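PDB 5BU9: beta-N-acetylhexosaminidase from Beutenbergia cavernae, which probably hydrolyses terminal non-reducing N-acetyl-D-hexosamine residues from N-acetyl-beta-D-hexosaminides, as a member of glycosyl hydrolase family 3. Local coordinates for residues Q9-L14 with A311-A316; G83-L88 with F152-G157. All coordinates share one frame; numbering follows the deposited sequence.

Overall arrangement
The two contacts illustrate how a TIM-barrel domain uses different chemistry in different places. Interaction 1 joins the helix ahead of the first barrel strand to a helix near the C-terminal end of the chain, and is made of valine branches, mostly buried. Interaction 2, whose residues all fall between the two segments of interaction 1 in sequence, joins the turn and short strand 85-86 that follow strand 75-82 to the loop after strand 128-129, and is polar, watered and near the surface. Their centres lie 33 Å apart, on opposite sides of the chain's centre, and their nearest atoms are about 19 Å apart. In interaction 2, Arg-154 reaches to about 3 Å from a bound glycerol, probably from the crystallisation liquor.

Interaction 1: residues Q9-L14 with A311-A316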
loop_
_atom_site.group_PDB
_atom_site.type_symbol
_atom_site.label_atom_id
_atom_site.label_comp_id
_atom_site.label_asym_id
_atom_site.label_seq_id
_atom_site.Cartn_x
_atom_site.Cartn_y
_atom_site.Cartn_z
ATOM N N GLN A 9 16.045 9.227 -10.747
ATOM C CA GLN A 9 15.139 8.189 -11.188
ATOM C C GLN A 9 14.993 7.080 -10.137
ATOM O O GLN A 9 13.901 6.536 -9.984
ATOM C CB GLN A 9 15.613 7.623 -12.520
ATOM C CG GLN A 9 15.421 8.590 -13.682
ATOM C CD GLN A 9 16.190 8.144 -14.892
ATOM O OE1 GLN A 9 17.151 7.404 -14.761
ATOM N NE2 GLN A 9 15.771 8.577 -16.080
ATOM N N ARG A 10 16.058 6.758 -9.400
ATOM C CA ARG A 10 15.947 5.726 -8.359
ATOM C C ARG A 10 15.062 6.209 -7.211
ATOM O O ARG A 10 14.156 5.493 -6.773
ATOM C CB ARG A 10 17.330 5.308 -7.840
ATOM C CG ARG A 10 18.191 4.631 -8.897
ATOM C CD ARG A 10 19.394 3.874 -8.317
ATOM N NE ARG A 10 20.303 4.701 -7.517
ATOM C CZ ARG A 10 21.303 5.452 -7.997
ATOM N NH1 ARG A 10 21.547 5.527 -9.291
ATOM N NH2 ARG A 10 22.078 6.145 -7.171
ATOM N N VAL A 11 15.296 7.436 -6.750
ATOM C CA VAL A 11 14.416 8.050 -5.775
ATOM C C VAL A 11 12.968 8.018 -6.295
ATOM O O VAL A 11 12.047 7.626 -5.577
ATOM C CB VAL A 11 14.852 9.472 -5.466
ATOM C CG1 VAL A 11 13.792 10.143 -4.627
ATOM C CG2 VAL A 11 16.150 9.449 -4.719
ATOM N N GLY A 12 12.784 8.389 -7.556
ATOM C CA GLY A 12 11.468 8.408 -8.164
ATOM C C GLY A 12 10.775 7.072 -8.034
ATOM O O GLY A 12 9.568 7.015 -7.823
ATOM N N GLN A 13 11.528 5.983 -8.095
ATOM C CA GLN A 13 10.904 4.666 -7.921
ATOM C C GLN A 13 10.328 4.394 -6.523
ATOM O O GLN A 13 9.551 3.447 -6.365
ATOM C CB GLN A 13 11.917 3.567 -8.247
ATOM C CG GLN A 13 12.334 3.584 -9.654
ATOM C CD GLN A 13 11.213 3.192 -10.582
ATOM O OE1 GLN A 13 10.565 2.161 -10.387
ATOM N NE2 GLN A 13 10.965 4.022 -11.590
ATOM N N LEU A 14 10.761 5.181 -5.523
ATOM C CA LEU A 14 10.347 5.041 -4.116
ATOM C C LEU A 14 9.057 5.808 -3.790
ATOM O O LEU A 14 8.666 5.928 -2.618
ATOM C CB LEU A 14 11.481 5.504 -3.186
ATOM C CG LEU A 14 12.878 4.919 -3.452
ATOM C CD1 LEU A 14 13.820 5.348 -2.331
ATOM C CD2 LEU A 14 12.836 3.385 -3.575
ATOM N N ALA A 311 13.246 16.532 -1.701
ATOM C CA ALA A 311 13.892 16.423 -0.412
ATOM C C ALA A 311 14.653 15.097 -0.298
ATOM O O ALA A 311 15.738 15.071 0.276
ATOM C CB ALA A 311 12.883 16.544 0.689
ATOM N N VAL A 312 14.079 14.008 -0.828
ATOM C CA VAL A 312 14.717 12.699 -0.711
ATOM C C VAL A 312 15.956 12.678 -1.604
ATOM O O VAL A 312 16.996 12.180 -1.182
ATOM C CB VAL A 312 13.760 11.538 -1.035
ATOM C CG1 VAL A 312 14.524 10.214 -1.028
ATOM C CG2 VAL A 312 12.644 11.472 0.023
ATOM N N VAL A 313 15.869 13.270 -2.798
ATOM C CA VAL A 313 17.039 13.406 -3.666
ATOM C C VAL A 313 18.125 14.204 -2.968
ATOM O O VAL A 313 19.277 13.783 -2.926
ATOM C CB VAL A 313 16.700 14.083 -5.019
ATOM C CG1 VAL A 313 18.006 14.467 -5.759
ATOM C CG2 VAL A 313 15.893 13.176 -5.871
ATOM N N ALA A 314 17.767 15.360 -2.413
ATOM C CA ALA A 314 18.785 16.230 -1.828
ATOM C C ALA A 314 19.473 15.550 -0.646
ATOM O O ALA A 314 20.686 15.690 -0.467
ATOM C CB ALA A 314 18.185 17.560 -1.405
ATOM N N LYS A 315 18.730 14.780 0.150
ATOM C CA LYS A 315 19.382 14.145 1.302
ATOM C C LYS A 315 20.315 12.989 0.867
ATOM O O LYS A 315 21.338 12.776 1.482
ATOM C CB LYS A 315 18.351 13.655 2.307
ATOM C CG LYS A 315 18.969 13.019 3.609
ATOM C CD LYS A 315 17.891 12.542 4.540
ATOM C CE LYS A 315 18.438 11.793 5.742
ATOM N NZ LYS A 315 19.095 12.674 6.711
ATOM N N ALA A 316 19.954 12.282 -0.202
ATOM C CA ALA A 316 20.798 11.245 -0.773
ATOM C C ALA A 316 22.092 11.875 -1.248
ATOM O O ALA A 316 23.135 11.281 -1.101
ATOM C CB ALA A 316 20.100 10.526 -1.932
#
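The carbonyl oxygen of Val-11 accepts the backbone N-H of Leu-14, with 2.8 Å between Val-11 O and Leu-14 N, and this bond helps to fix the turn from which the Val-11 side chain projects at the second helix. No polar bond joins residues 9-14 to 311-316; the contact illustrates how two helices can meet through a single branched residue received by two others. Val-11 lies nearest Val-313 along the backbones, their CA atoms 6.3 Å apart, yet its closest touch is with the preceding valine. With CG1 of Val-11 anti to its backbone nitrogen (chi1 171°), that methyl extends to Val-312, and CG1 meets Val-312 CG1 methyl to methyl at 3.7 Å. Val-313 engages the same side chain differently: its CG2 rests against the fork of the branch, 3.9 Å from Val-11 CB and about as far from both methyls. Each branch of Val-11 thus has a neighbour, and the fit is complementary without being strained. Trimming Val-11 to an alanine would probably leave Val-312 CG1 without its methyl partner and open a gap beside Val-313 CG2. The packing continues beyond the three valines: Val-312 also touches Ala-285 and Ile-289 of helix 281-291 and Phe-322 of helix 320-336, while Arg-10 forms a salt bridge with Asp-327 of that last helix. Helix 7-12 leads into strand 15-20, which pairs in parallel with strand 296-298, and Leu-14 already makes a backbone bond with Val-296, so that the start of the chain is packed beside the helix following the last barrel strand.

Interaction 2: residues G83-L88 with F152-G157; sequences GNVQVL and FHREFG
The guanidinium of Arg-154 carries a methyl of Val-85 over one of its faces, and the ring of Phe-152 meets the amide of Asn-84 at its edge. In the first pair Val-85 CG2 stands 3.5 Å from Arg-154 NE and a little farther from CD, so the apolar methyl covers the start of the charged group rather than its far end. A bend in the arginine chain at CG-CD (chi3 67°) turns the guanidinium into this position. In the second pair the amide and ring planes are 69° apart, and Asn-84 ND2 comes to 4.0 Å from Phe-152 CD1, near the plane of the ring.

What holds the asparagine there is the main chain next to that ring. Asn-84 ND2 donates to Phe-152 O over 2.8 Å, with an N-H...O angle of 163°; Phe-152 O lies in the plane of the Asn-84 amide, but the nitrogen stands above the carbonyl plane, away from its lone pairs. A water donates to the same Phe-152 O and accepts from the backbone of Asn-84, 2.8 Å from Asn-84 N. One carbonyl is therefore reached twice by one residue, directly through the side chain and through water from the main chain.

The charged end of Arg-154 finds its partners beyond the two segments: a salt bridge from NH2 to Glu-81, a bond from NH1 to Pro-148 O, and a bond from NH2 to the glycerol. Both segments come after barrel strands at their C-terminal ends, the side that bears the active site in TIM barrels. The chemistry implies a joint held by one direct and one water-mediated bond to a single carbonyl, with a valine methyl over a guanidinium whose charge is paired with Glu-81 outside the two segments.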
loop_
_atom_site.group_PDB
_atom_site.type_symbol
_atom_site.label_atom_id
_atom_site.label_comp_id
_atom_site.label_asym_id
_atom_site.label_seq_id
_atom_site.Cartn_x
_atom_site.Cartn_y
_atom_site.Cartn_z
ATOM N N GLY A 83 -16.705 -3.990 -0.940
ATOM C CA GLY A 83 -17.600 -3.395 0.034
ATOM C C GLY A 83 -17.453 -1.881 0.137
ATOM O O GLY A 83 -17.654 -1.155 -0.836
ATOM N N ASN A 84 -17.109 -1.397 1.320
ATOM C CA ASN A 84 -16.941 0.040 1.545
ATOM C C ASN A 84 -15.658 0.588 0.914
ATOM O O ASN A 84 -15.465 1.795 0.881
ATOM C CB ASN A 84 -16.964 0.337 3.051
ATOM C CG ASN A 84 -18.361 0.160 3.645
ATOM O OD1 ASN A 84 -19.328 0.699 3.135
ATOM N ND2 ASN A 84 -18.464 -0.619 4.703
ATOM N N VAL A 85 -14.780 -0.283 0.420
ATOM C CA VAL A 85 -13.549 0.190 -0.234
ATOM C C VAL A 85 -13.389 -0.480 -1.604
ATOM O O VAL A 85 -12.755 -1.535 -1.754
ATOM C CB VAL A 85 -12.285 -0.051 0.646
ATOM C CG1 VAL A 85 -11.020 0.477 -0.071
ATOM C CG2 VAL A 85 -12.415 0.638 2.032
ATOM N N GLN A 86 -13.996 0.129 -2.606
ATOM C CA GLN A 86 -13.879 -0.376 -3.966
ATOM C C GLN A 86 -13.785 0.845 -4.868
ATOM O O GLN A 86 -14.800 1.471 -5.173
ATOM C CB GLN A 86 -15.073 -1.279 -4.350
ATOM C CG GLN A 86 -14.892 -1.952 -5.742
ATOM C CD GLN A 86 -16.071 -2.791 -6.181
ATOM O OE1 GLN A 86 -16.803 -3.336 -5.354
ATOM N NE2 GLN A 86 -16.261 -2.907 -7.503
ATOM N N VAL A 87 -12.570 1.227 -5.249
ATOM C CA VAL A 87 -12.415 2.464 -5.989
ATOM C C VAL A 87 -13.032 2.303 -7.384
ATOM O O VAL A 87 -13.629 3.228 -7.914
ATOM C CB VAL A 87 -10.947 2.881 -6.100
ATOM C CG1 VAL A 87 -10.817 4.008 -7.143
ATOM C CG2 VAL A 87 -10.376 3.308 -4.715
ATOM N N LEU A 88 -12.879 1.126 -7.980
ATOM C CA LEU A 88 -13.263 0.953 -9.379
ATOM C C LEU A 88 -14.564 0.168 -9.479
ATOM O O LEU A 88 -14.645 -1.022 -9.128
ATOM C CB LEU A 88 -12.136 0.267 -10.162
ATOM C CG LEU A 88 -10.838 1.098 -10.215
ATOM C CD1 LEU A 88 -9.717 0.341 -10.922
ATOM C CD2 LEU A 88 -11.071 2.473 -10.867
ATOM N N PHE A 152 -16.092 -0.535 9.130
ATOM C CA PHE A 152 -16.373 -0.596 7.705
ATOM C C PHE A 152 -16.438 -2.019 7.164
ATOM O O PHE A 152 -16.512 -2.209 5.951
ATOM C CB PHE A 152 -15.297 0.176 6.931
ATOM C CG PHE A 152 -15.393 1.675 7.066
ATOM C CD1 PHE A 152 -16.471 2.373 6.504
ATOM C CD2 PHE A 152 -14.394 2.391 7.733
ATOM C CE1 PHE A 152 -16.552 3.754 6.608
ATOM C CE2 PHE A 152 -14.463 3.776 7.855
ATOM C CZ PHE A 152 -15.551 4.469 7.283
ATOM N N HIS A 153 -16.373 -3.008 8.055
ATOM C CA HIS A 153 -16.428 -4.430 7.662
ATOM C C HIS A 153 -15.297 -4.812 6.698
ATOM O O HIS A 153 -15.512 -5.606 5.783
ATOM C CB HIS A 153 -17.782 -4.774 7.031
ATOM C CG HIS A 153 -18.954 -4.242 7.800
ATOM N ND1 HIS A 153 -19.125 -4.482 9.147
ATOM C CD2 HIS A 153 -19.985 -3.448 7.426
ATOM C CE1 HIS A 153 -20.215 -3.865 9.566
ATOM N NE2 HIS A 153 -20.758 -3.231 8.541
ATOM N N ARG A 154 -14.099 -4.254 6.915
ATOM C CA ARG A 154 -12.957 -4.513 6.032
ATOM C C ARG A 154 -12.081 -5.665 6.492
ATOM O O ARG A 154 -11.133 -6.012 5.797
ATOM C CB ARG A 154 -12.099 -3.273 5.896
ATOM C CG ARG A 154 -12.843 -2.116 5.285
ATOM C CD ARG A 154 -12.021 -0.847 5.522
ATOM N NE ARG A 154 -10.752 -0.822 4.786
ATOM C CZ ARG A 154 -9.780 0.071 5.000
ATOM N NH1 ARG A 154 -9.916 0.996 5.940
ATOM N NH2 ARG A 154 -8.659 0.036 4.294
ATOM N N GLU A 155 -12.417 -6.251 7.643
ATOM C CA GLU A 155 -11.708 -7.402 8.202
ATOM C C GLU A 155 -12.330 -8.678 7.627
ATOM O O GLU A 155 -13.514 -8.695 7.311
ATOM C CB GLU A 155 -11.770 -7.428 9.756
ATOM C CG GLU A 155 -13.124 -7.968 10.385
ATOM C CD GLU A 155 -14.212 -6.894 10.464
ATOM O OE1 GLU A 155 -14.025 -5.810 9.880
ATOM O OE2 GLU A 155 -15.262 -7.126 11.092
ATOM N N PHE A 156 -11.522 -9.730 7.490
ATOM C CA PHE A 156 -12.011 -11.028 7.020
ATOM C C PHE A 156 -12.574 -11.843 8.186
ATOM O O PHE A 156 -13.333 -12.776 7.981
ATOM C CB PHE A 156 -10.902 -11.814 6.320
ATOM C CG PHE A 156 -10.609 -11.364 4.901
ATOM C CD1 PHE A 156 -11.425 -11.764 3.844
ATOM C CD2 PHE A 156 -9.492 -10.578 4.621
ATOM C CE1 PHE A 156 -11.153 -11.377 2.538
ATOM C CE2 PHE A 156 -9.210 -10.177 3.319
ATOM C CZ PHE A 156 -10.044 -10.579 2.271
ATOM N N GLY A 157 -12.219 -11.468 9.408
ATOM C CA GLY A 157 -12.593 -12.234 10.589
ATOM C C GLY A 157 -11.819 -11.790 11.838
ATOM O O GLY A 157 -11.221 -10.720 11.855
HETATM O O HOH W 1 -15.936 -2.947 3.342
#